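Local structure of Non-structural maintenance of chromosomes element 1 homolog (Xenopus laevis, 7DG2) at residues A[200-205]-A[221-226]; A[195-200]-A[226-231]. The protein probably acts as a RING-type E3 ubiquitin ligase subunit of the SMC5-SMC6 complex, working with a MAGE partner to pass ubiquitin from an E2 enzyme to substrates. All blocks are in the same frame, centred on the assembly; numbering follows the deposited sequence.

Interaction 1 (A[200-205]-A[221-226]); sequences CGIPLH and CPNCNE. With ZN (zinc ion), chain H; ZN (zinc ion), chain G.
The Cys4 zinc site of the RING-type finger is where Cys200 meets Cys221 and Cys224, whose sulfurs bind the same zinc ion; Cys197 completes the site. Cys200 SG lies 2.3 Å from this zinc and Cys224 SG 2.4 Å from it. Cysteine suits all these places, since its compact thiolate is a strong ligand for zinc. Asn223, between the two cysteines of 221-226, reaches back across the contact: with CG anti to the backbone N (chi1 -174°), its ND2 donates to Cys200 SG at 3.3 Å. The bond is nearly straight, 173° at the hydrogen, and the sulfur lies in the amide plane. Ile202 CG1 rests 3.7 Å from Cys221 SG, while CD1 packs on Pro222 CD at 4.0 Å and CG2 lies beside the Asn223 amide, giving the site an apolar flank. Just beyond strand 203-204, at the N-cap of the next helix, His205 binds the other zinc ion through ND1. Within 221-226, Cys221 SG accepts backbone N-H groups from Asn223 and Cys224, and Cys224 SG accepts that of Glu226. Four thiolates outweigh the charge of one zinc ion, so these N-H donors probably spread and stabilise the excess negative charge.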
loop_
_atom_site.group_PDB
_atom_site.type_symbol
_atom_site.label_atom_id
_atom_site.label_comp_id
_atom_site.label_asym_id
_atom_site.label_seq_id
_atom_site.Cartn_x
_atom_site.Cartn_y
_atom_site.Cartn_z
ATOM N N CYS A 200 40.291 -14.283 -4.392
ATOM C CA CYS A 200 39.502 -14.888 -5.460
ATOM C C CYS A 200 38.110 -14.293 -5.626
ATOM O O CYS A 200 37.416 -14.652 -6.584
ATOM C CB CYS A 200 39.361 -16.400 -5.243
ATOM S SG CYS A 200 38.146 -16.855 -3.992
ATOM N N GLY A 201 37.670 -13.425 -4.718
ATOM C CA GLY A 201 36.441 -12.681 -4.919
ATOM C C GLY A 201 35.152 -13.350 -4.480
ATOM O O GLY A 201 34.078 -12.749 -4.654
ATOM N N ILE A 202 35.198 -14.558 -3.924
ATOM C CA ILE A 202 33.942 -15.222 -3.575
ATOM C C ILE A 202 33.302 -14.505 -2.394
ATOM O O ILE A 202 34.008 -13.970 -1.527
ATOM C CB ILE A 202 34.119 -16.717 -3.266
ATOM C CG1 ILE A 202 35.048 -16.928 -2.070
ATOM C CG2 ILE A 202 34.553 -17.480 -4.522
ATOM C CD1 ILE A 202 34.317 -17.239 -0.782
ATOM N N PRO A 203 31.980 -14.464 -2.334
ATOM C CA PRO A 203 31.304 -13.739 -1.255
ATOM C C PRO A 203 30.745 -14.658 -0.183
ATOM O O PRO A 203 30.367 -15.800 -0.467
ATOM C CB PRO A 203 30.175 -13.021 -2.004
ATOM C CG PRO A 203 29.782 -14.017 -3.064
ATOM C CD PRO A 203 31.046 -14.800 -3.427
ATOM N N LEU A 204 30.682 -14.165 1.054
ATOM C CA LEU A 204 29.895 -14.785 2.111
ATOM C C LEU A 204 29.014 -13.721 2.749
ATOM O O LEU A 204 29.461 -12.590 2.943
ATOM C CB LEU A 204 30.780 -15.420 3.192
ATOM C CG LEU A 204 31.518 -16.712 2.843
ATOM C CD1 LEU A 204 32.045 -17.373 4.118
ATOM C CD2 LEU A 204 30.595 -17.644 2.091
ATOM N N HIS A 205 27.769 -14.075 3.073
ATOM C CA HIS A 205 26.978 -13.215 3.948
ATOM C C HIS A 205 27.724 -12.994 5.256
ATOM O O HIS A 205 28.463 -13.865 5.723
ATOM C CB HIS A 205 25.617 -13.831 4.267
ATOM C CG HIS A 205 24.652 -13.832 3.126
ATOM N ND1 HIS A 205 24.215 -14.996 2.528
ATOM C CD2 HIS A 205 24.012 -12.818 2.493
ATOM C CE1 HIS A 205 23.357 -14.698 1.567
ATOM N NE2 HIS A 205 23.219 -13.383 1.524
ATOM N N CYS A 221 39.808 -19.127 3.140
ATOM C CA CYS A 221 38.727 -19.037 2.160
ATOM C C CYS A 221 38.308 -20.427 1.692
ATOM O O CYS A 221 39.165 -21.225 1.295
ATOM C CB CYS A 221 39.182 -18.193 0.967
ATOM S SG CYS A 221 38.097 -18.255 -0.488
ATOM N N PRO A 222 37.007 -20.740 1.683
ATOM C CA PRO A 222 36.574 -22.085 1.264
ATOM C C PRO A 222 36.805 -22.379 -0.207
ATOM O O PRO A 222 36.636 -23.534 -0.616
ATOM C CB PRO A 222 35.072 -22.100 1.589
ATOM C CG PRO A 222 34.705 -20.691 2.016
ATOM C CD PRO A 222 35.882 -19.798 1.794
ATOM N N ASN A 223 37.178 -21.384 -1.010
ATOM C CA ASN A 223 37.360 -21.549 -2.447
ATOM C C ASN A 223 38.816 -21.571 -2.876
ATOM O O ASN A 223 39.193 -22.391 -3.717
ATOM C CB ASN A 223 36.633 -20.429 -3.201
ATOM C CG ASN A 223 36.653 -20.628 -4.705
ATOM O OD1 ASN A 223 36.183 -21.646 -5.210
ATOM N ND2 ASN A 223 37.182 -19.646 -5.431
ATOM N N CYS A 224 39.649 -20.680 -2.340
ATOM C CA CYS A 224 41.046 -20.597 -2.739
ATOM C C CYS A 224 42.017 -20.884 -1.602
ATOM O O CYS A 224 43.230 -20.882 -1.836
ATOM C CB CYS A 224 41.352 -19.214 -3.331
ATOM S SG CYS A 224 41.495 -17.884 -2.100
ATOM N N ASN A 225 41.524 -21.106 -0.380
ATOM C CA ASN A 225 42.305 -21.470 0.804
ATOM C C ASN A 225 43.264 -20.383 1.282
ATOM O O ASN A 225 44.061 -20.637 2.196
ATOM C CB ASN A 225 43.088 -22.770 0.588
ATOM C CG ASN A 225 42.182 -23.949 0.325
ATOM O OD1 ASN A 225 41.002 -23.933 0.687
ATOM N ND2 ASN A 225 42.722 -24.983 -0.307
ATOM N N GLU A 226 43.225 -19.183 0.706
ATOM C CA GLU A 226 43.979 -18.080 1.285
ATOM C C GLU A 226 43.364 -17.692 2.624
ATOM O O GLU A 226 42.166 -17.870 2.853
ATOM C CB GLU A 226 43.996 -16.872 0.346
ATOM C CG GLU A 226 44.769 -17.086 -0.950
ATOM C CD GLU A 226 46.187 -17.578 -0.720
ATOM O OE1 GLU A 226 46.401 -18.814 -0.692
ATOM O OE2 GLU A 226 47.087 -16.724 -0.569
HETATM ZN ZN ZN H . 39.298 -17.053 -1.994
HETATM ZN ZN ZN G . 24.923 -16.938 3.049
#

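Interaction 2 (A[195-200]-A[226-231]); sequences QLCENC and ESWPHE. With ZN (zinc ion), chain H.
CG of Gln195 stands opposite its own carbonyl carbon (chi1 -68°) and the rest of the chain is extended, carrying the amide to the indole of Trp228, whose ring is swung away from its backbone N (chi1 -161°). Trp228 NE1 donates to Gln195 OE1 at 2.9 Å; the oxygen lies in the indole plane and the bond is almost straight, although the donor is tilted from the plane of the amide carbonyl. The amide nitrogen of the same group, NE2, donates to Glu231 O at 3.0 Å, so both polar atoms of the amide are engaged and its rotation is fixed, a task suited to glutamine, which can accept and donate at once. The six-membered ring of the indole reaches the metal loop, with Trp228 CZ3 3.5 Å from Cys197 CB. His230 NE2 donates in its ring plane to Leu196 O, though the modelled bond is doubtfully short, and His230 CD2 and Pro229 CD lie over one face of Trp228. Pro229 also meets the Glu198 chain, while Asn199 ND2 packs 3.5 Å from Glu226 CG. Cys197 SG accepts the N-H of Cys200, as in a zinc knuckle, here one of the CxxC turns that supply ligands to a RING finger.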
loop_
_atom_site.group_PDB
_atom_site.type_symbol
_atom_site.label_atom_id
_atom_site.label_comp_id
_atom_site.label_asym_id
_atom_site.label_seq_id
_atom_site.Cartn_x
_atom_site.Cartn_y
_atom_site.Cartn_z
ATOM N N GLN A 195 31.067 -10.285 2.892
ATOM C CA GLN A 195 32.521 -10.265 2.977
ATOM C C GLN A 195 33.077 -11.000 1.766
ATOM O O GLN A 195 32.645 -12.116 1.463
ATOM C CB GLN A 195 33.009 -10.926 4.264
ATOM C CG GLN A 195 32.665 -10.164 5.518
ATOM C CD GLN A 195 33.387 -10.717 6.726
ATOM O OE1 GLN A 195 33.880 -11.846 6.702
ATOM N NE2 GLN A 195 33.471 -9.919 7.788
ATOM N N LEU A 196 34.024 -10.377 1.076
ATOM C CA LEU A 196 34.606 -10.943 -0.132
ATOM C C LEU A 196 36.009 -11.458 0.153
ATOM O O LEU A 196 36.777 -10.821 0.881
ATOM C CB LEU A 196 34.671 -9.908 -1.251
ATOM C CG LEU A 196 33.343 -9.319 -1.723
ATOM C CD1 LEU A 196 33.607 -8.058 -2.524
ATOM C CD2 LEU A 196 32.595 -10.362 -2.552
ATOM N N CYS A 197 36.347 -12.609 -0.426
ATOM C CA CYS A 197 37.752 -12.990 -0.472
ATOM C C CYS A 197 38.503 -11.981 -1.320
ATOM O O CYS A 197 38.104 -11.680 -2.448
ATOM C CB CYS A 197 37.923 -14.396 -1.044
ATOM S SG CYS A 197 39.676 -14.872 -1.131
ATOM N N GLU A 198 39.579 -11.424 -0.772
ATOM C CA GLU A 198 40.300 -10.424 -1.541
ATOM C C GLU A 198 41.246 -11.049 -2.548
ATOM O O GLU A 198 41.781 -10.332 -3.401
ATOM C CB GLU A 198 41.039 -9.479 -0.597
ATOM C CG GLU A 198 40.086 -8.840 0.408
ATOM C CD GLU A 198 40.687 -7.658 1.137
ATOM O OE1 GLU A 198 40.060 -6.575 1.125
ATOM O OE2 GLU A 198 41.777 -7.815 1.724
ATOM N N ASN A 199 41.434 -12.367 -2.487
ATOM C CA ASN A 199 42.229 -13.061 -3.489
ATOM C C ASN A 199 41.384 -13.554 -4.661
ATOM O O ASN A 199 41.718 -13.277 -5.815
ATOM C CB ASN A 199 42.986 -14.230 -2.855
ATOM C CG ASN A 199 43.824 -14.983 -3.862
ATOM O OD1 ASN A 199 44.737 -14.420 -4.468
ATOM N ND2 ASN A 199 43.511 -16.261 -4.057
ATOM N N CYS A 200 40.291 -14.283 -4.392
ATOM C CA CYS A 200 39.502 -14.888 -5.460
ATOM C C CYS A 200 38.110 -14.293 -5.626
ATOM O O CYS A 200 37.416 -14.652 -6.584
ATOM C CB CYS A 200 39.361 -16.400 -5.243
ATOM S SG CYS A 200 38.146 -16.855 -3.992
ATOM N N GLU A 226 43.225 -19.183 0.706
ATOM C CA GLU A 226 43.979 -18.080 1.285
ATOM C C GLU A 226 43.364 -17.692 2.624
ATOM O O GLU A 226 42.166 -17.870 2.853
ATOM C CB GLU A 226 43.996 -16.872 0.346
ATOM C CG GLU A 226 44.769 -17.086 -0.950
ATOM C CD GLU A 226 46.187 -17.578 -0.720
ATOM O OE1 GLU A 226 46.401 -18.814 -0.692
ATOM O OE2 GLU A 226 47.087 -16.724 -0.569
ATOM N N SER A 227 44.197 -17.182 3.528
ATOM C CA SER A 227 43.689 -16.819 4.843
ATOM C C SER A 227 42.656 -15.705 4.709
ATOM O O SER A 227 42.815 -14.782 3.903
ATOM C CB SER A 227 44.826 -16.394 5.771
ATOM O OG SER A 227 45.571 -15.331 5.212
ATOM N N TRP A 228 41.586 -15.815 5.484
ATOM C CA TRP A 228 40.473 -14.871 5.398
ATOM C C TRP A 228 40.886 -13.515 5.958
ATOM O O TRP A 228 41.268 -13.430 7.133
ATOM C CB TRP A 228 39.260 -15.418 6.150
ATOM C CG TRP A 228 37.954 -14.774 5.753
ATOM C CD1 TRP A 228 37.123 -14.036 6.549
ATOM C CD2 TRP A 228 37.339 -14.813 4.459
ATOM N NE1 TRP A 228 36.028 -13.618 5.830
ATOM C CE2 TRP A 228 36.137 -14.082 4.546
ATOM C CE3 TRP A 228 37.687 -15.397 3.237
ATOM C CZ2 TRP A 228 35.284 -13.916 3.454
ATOM C CZ3 TRP A 228 36.836 -15.237 2.157
ATOM C CH2 TRP A 228 35.651 -14.502 2.272
ATOM N N PRO A 229 40.810 -12.437 5.170
ATOM C CA PRO A 229 41.342 -11.146 5.629
ATOM C C PRO A 229 40.439 -10.387 6.591
ATOM O O PRO A 229 40.917 -9.444 7.238
ATOM C CB PRO A 229 41.514 -10.364 4.318
ATOM C CG PRO A 229 40.438 -10.907 3.439
ATOM C CD PRO A 229 40.321 -12.374 3.781
ATOM N N HIS A 230 39.168 -10.756 6.714
ATOM C CA HIS A 230 38.203 -9.982 7.480
ATOM C C HIS A 230 38.033 -10.548 8.885
ATOM O O HIS A 230 38.400 -11.689 9.174
ATOM C CB HIS A 230 36.845 -9.954 6.772
ATOM C CG HIS A 230 36.936 -9.688 5.302
ATOM N ND1 HIS A 230 37.230 -8.445 4.787
ATOM C CD2 HIS A 230 36.762 -10.506 4.236
ATOM C CE1 HIS A 230 37.241 -8.508 3.466
ATOM N NE2 HIS A 230 36.957 -9.747 3.107
ATOM N N GLU A 231 37.455 -9.727 9.758
ATOM C CA GLU A 231 37.128 -10.157 11.110
ATOM C C GLU A 231 35.837 -10.966 11.114
ATOM O O GLU A 231 34.891 -10.656 10.384
ATOM C CB GLU A 231 36.990 -8.946 12.032
ATOM C CG GLU A 231 36.760 -9.304 13.495
ATOM C CD GLU A 231 36.743 -8.089 14.403
ATOM O OE1 GLU A 231 35.916 -8.063 15.342
ATOM O OE2 GLU A 231 37.554 -7.163 14.175
HETATM ZN ZN ZN H . 39.298 -17.053 -1.994
#

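How the interactions relate
Interactions 1 and 2 have centres about 6 Å apart and share Cys200, Glu226 and one zinc ion: 195-200 brings the first cysteine pair to the metal, and 221-226 the second. The hairpin of strands 195-196 and 203-204 joins them further, through probable hydrogen bonds from Gln195 N to Leu204 O at 2.8 Å and from Cys197 N to Ile202 O at 2.9 Å. Because His205 follows this hairpin and shares the other zinc with Cys184, Cys187 and Cys208, the ligand pairs interleave along the chain, the cross-brace of RING domains. Interaction 2 extends this framework by laying the 226-231 tail, with Trp228, against the hairpin.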